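Local coordinates for protein beta-1,4-mannanase (Caldicellulosiruptor saccharolyticus, PDB 1PMH) that binds mannohexaose, and probably beta-1,4-mannan chains, as the family 27 carbohydrate-binding module of a beta-1,4-mannanase, at residues Met17-Trp23 and Asp64-Trp68. Sequence-based numbering, arbitrary orientation. Where two conformers were deposited one is given.
With BMA (beta-D-mannopyranose), chain B; BMA (beta-D-mannopyranose), chain C; EDO (1,2-ethanediol), chain G.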
loop_
_atom_site.group_PDB
_atom_site.type_symbol
_atom_site.label_atom_id
_atom_site.label_comp_id
_atom_site.label_asym_id
_atom_site.label_seq_id
_atom_site.Cartn_x
_atom_site.Cartn_y
_atom_site.Cartn_z
HETATM N N MSE A 17 -5.725 7.072 8.983
HETATM C CA MSE A 17 -6.480 5.847 9.202
HETATM C C MSE A 17 -5.627 4.713 9.816
HETATM O O MSE A 17 -5.650 3.562 9.375
HETATM C CB MSE A 17 -7.218 5.359 7.955
HETATM C CG MSE A 17 -8.192 6.382 7.460
HETATM SE SE MSE A 17 -9.301 5.658 6.069
HETATM C CE MSE A 17 -10.847 6.890 6.251
ATOM N N SER A 18 -4.858 5.145 10.800
ATOM C CA SER A 18 -4.038 4.231 11.572
ATOM C C SER A 18 -2.826 3.655 10.864
ATOM O O SER A 18 -2.067 2.935 11.477
ATOM C CB SER A 18 -4.873 3.107 12.242
ATOM O OG SER A 18 -5.857 3.701 13.086
ATOM N N PHE A 19 -2.575 4.044 9.643
ATOM C CA PHE A 19 -1.363 3.583 8.976
ATOM C C PHE A 19 -0.134 4.177 9.603
ATOM O O PHE A 19 -0.068 5.377 9.875
ATOM C CB PHE A 19 -1.378 3.884 7.479
ATOM C CG PHE A 19 -2.227 2.962 6.656
ATOM C CD1 PHE A 19 -3.587 3.131 6.484
ATOM C CD2 PHE A 19 -1.633 1.938 5.983
ATOM C CE1 PHE A 19 -4.296 2.233 5.693
ATOM C CE2 PHE A 19 -2.357 1.130 5.148
ATOM C CZ PHE A 19 -3.683 1.285 5.013
ATOM N N GLY A 20 0.884 3.373 9.797
ATOM C CA GLY A 20 2.152 3.807 10.364
ATOM C C GLY A 20 3.031 2.566 10.439
ATOM O O GLY A 20 2.888 1.621 9.667
ATOM N N GLU A 21 3.964 2.576 11.390
ATOM C CA GLU A 21 4.830 1.408 11.473
ATOM C C GLU A 21 3.986 0.176 11.832
ATOM O O GLU A 21 3.006 0.241 12.557
ATOM C CB GLU A 21 5.996 1.645 12.424
ATOM C CG GLU A 21 5.569 1.787 13.859
ATOM C CD GLU A 21 6.744 2.051 14.798
ATOM O OE1 GLU A 21 7.875 2.329 14.352
ATOM O OE2 GLU A 21 6.495 1.955 16.017
ATOM N N ALA A 22 4.392 -0.956 11.294
ATOM C CA ALA A 22 3.752 -2.243 11.580
ATOM C C ALA A 22 4.254 -2.841 12.879
ATOM O O ALA A 22 3.567 -3.648 13.491
ATOM C CB ALA A 22 3.902 -3.221 10.417
ATOM N N TRP A 23 5.482 -2.489 13.255
ATOM C CA TRP A 23 6.092 -2.854 14.518
ATOM C C TRP A 23 7.224 -1.855 14.709
ATOM O O TRP A 23 7.489 -1.028 13.858
ATOM C CB TRP A 23 6.562 -4.318 14.536
ATOM C CG TRP A 23 7.433 -4.674 13.385
ATOM C CD1 TRP A 23 8.755 -4.436 13.271
ATOM C CD2 TRP A 23 7.032 -5.308 12.171
ATOM N NE1 TRP A 23 9.209 -4.871 12.050
ATOM C CE2 TRP A 23 8.162 -5.396 11.344
ATOM C CE3 TRP A 23 5.814 -5.790 11.679
ATOM C CZ2 TRP A 23 8.101 -5.908 10.044
ATOM C CZ3 TRP A 23 5.772 -6.309 10.427
ATOM C CH2 TRP A 23 6.880 -6.360 9.617
ATOM N N ASP A 64 8.140 -1.695 6.094
ATOM C CA ASP A 64 6.846 -2.296 6.345
ATOM C C ASP A 64 5.908 -1.300 7.023
ATOM O O ASP A 64 6.202 -0.732 8.065
ATOM C CB ASP A 64 6.964 -3.574 7.168
ATOM C CG ASP A 64 7.717 -4.679 6.448
ATOM O OD1 ASP A 64 7.075 -5.437 5.717
ATOM O OD2 ASP A 64 8.949 -4.779 6.558
ATOM N N LEU A 65 4.787 -1.088 6.374
ATOM C CA LEU A 65 3.729 -0.152 6.736
ATOM C C LEU A 65 2.541 -0.986 7.186
ATOM O O LEU A 65 2.106 -1.829 6.450
ATOM C CB LEU A 65 3.369 0.659 5.492
ATOM C CG LEU A 65 2.240 1.642 5.649
ATOM C CD1 LEU A 65 2.687 2.929 6.364
ATOM C CD2 LEU A 65 1.670 1.940 4.270
ATOM N N GLY A 66 1.983 -0.702 8.350
ATOM C CA GLY A 66 0.839 -1.433 8.830
ATOM C C GLY A 66 -0.332 -0.562 9.190
ATOM O O GLY A 66 -0.178 0.609 9.527
ATOM N N THR A 67 -1.520 -1.159 9.199
ATOM C CA THR A 67 -2.684 -0.563 9.806
ATOM C C THR A 67 -3.462 -1.648 10.543
ATOM O O THR A 67 -3.513 -2.777 10.088
ATOM C CB THR A 67 -3.570 0.210 8.805
ATOM O OG1 THR A 67 -4.563 0.954 9.516
ATOM C CG2 THR A 67 -4.263 -0.702 7.825
ATOM N N TRP A 68 -4.067 -1.281 11.652
ATOM C CA TRP A 68 -4.968 -2.137 12.354
ATOM C C TRP A 68 -6.346 -1.770 11.927
ATOM O O TRP A 68 -6.764 -0.605 11.986
ATOM C CB TRP A 68 -4.815 -1.939 13.872
ATOM C CG TRP A 68 -3.572 -2.564 14.397
ATOM C CD1 TRP A 68 -2.400 -1.933 14.724
ATOM C CD2 TRP A 68 -3.362 -3.932 14.679
ATOM N NE1 TRP A 68 -1.472 -2.828 15.176
ATOM C CE2 TRP A 68 -2.037 -4.074 15.164
ATOM C CE3 TRP A 68 -4.178 -5.079 14.599
ATOM C CZ2 TRP A 68 -1.517 -5.308 15.541
ATOM C CZ3 TRP A 68 -3.662 -6.286 14.987
ATOM C CH2 TRP A 68 -2.332 -6.405 15.416
HETATM C C1 BMA B . 8.876 -12.541 6.666
HETATM C C2 BMA B . 9.069 -13.610 7.739
HETATM C C3 BMA B . 8.004 -13.313 8.760
HETATM C C4 BMA B . 8.087 -11.888 9.267
HETATM C C5 BMA B . 8.083 -10.866 8.125
HETATM C C6 BMA B . 8.242 -9.400 8.506
HETATM O O2 BMA B . 10.351 -13.540 8.303
HETATM O O3 BMA B . 8.125 -14.262 9.806
HETATM O O4 BMA B . 6.933 -11.634 10.012
HETATM O O5 BMA B . 9.104 -11.264 7.223
HETATM O O6 BMA B . 9.416 -9.199 9.243
HETATM C C1 BMA C . 7.139 -10.796 11.163
HETATM C C2 BMA C . 5.827 -10.197 11.624
HETATM C C3 BMA C . 6.062 -9.326 12.868
HETATM C C4 BMA C . 6.691 -10.234 13.939
HETATM C C5 BMA C . 7.959 -10.937 13.450
HETATM C C6 BMA C . 8.621 -11.945 14.389
HETATM O O2 BMA C . 4.860 -11.215 11.756
HETATM O O3 BMA C . 4.793 -8.919 13.352
HETATM O O4 BMA C . 7.115 -9.505 15.060
HETATM O O5 BMA C . 7.646 -11.603 12.259
HETATM O O6 BMA C . 9.883 -12.279 13.846
HETATM C C1 EDO G . 0.132 0.386 12.328
HETATM O O1 EDO G . 0.184 -1.026 12.439
HETATM C C2 EDO G . -0.822 1.084 13.286
HETATM O O2 EDO G . -2.194 0.872 13.057
HETATM O O HOH W 1 -7.503 1.254 10.007
#
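Gly20 and Gly66 pair as an antiparallel hydrogen-bonded couple, which adds the short strand 20-21 to strand 61-68 of a jellyroll beta-sandwich. Gly66 N gives a nearly linear bond to Gly20 O, 2.8 Å long with 168° at the hydrogen. Gly20 N returns one to Gly66 O; the exact place of that oxygen is less sure. Strand 153-165 flanks strand 61-68 through backbone bonds from Leu65 and Thr67.

Apolar packing centres on Phe19. With CG anti to the carbonyl carbon, the Phe19 ring turns one face to Thr67. Thr67 CB sits 3.6 Å from the centroid of the Phe19 ring, only 6° off the normal, as a CH-pi contact. Thr67 CG2 lies over the same face, 3.5 Å from Phe19 CZ. Leu65 crosses the ring at about a right angle, with its CG at the edge. Phe11, Leu9 and Leu48 also meet Phe19, joining it to the interior of the sandwich. With an alanine in place of Phe19, Thr67 CB would probably lose the ring face it packs on, and a gap would be likely to open between Thr67, Leu65 and Leu48.

At the sugar-binding end, Trp23 CH2 comes 3.7 Å from Asp64 CG, the ring and carboxylate planes 35° apart. One face of the indole carries the chain C mannose, whose C3 is offset toward the ring rim; the chain B mannose brings its C6 to 3.5 Å from Trp23 CH2. Gln161 and Gln62 hold the two carboxylate oxygens of Asp64, so this second-shell group is fixed beside the sugar-binding tryptophan.

Polar contacts close the other end. A water donates to both Met17 O and Trp68 O. Thr67 OG1 donates to Met17 O at 2.8 Å, in the carbonyl plane.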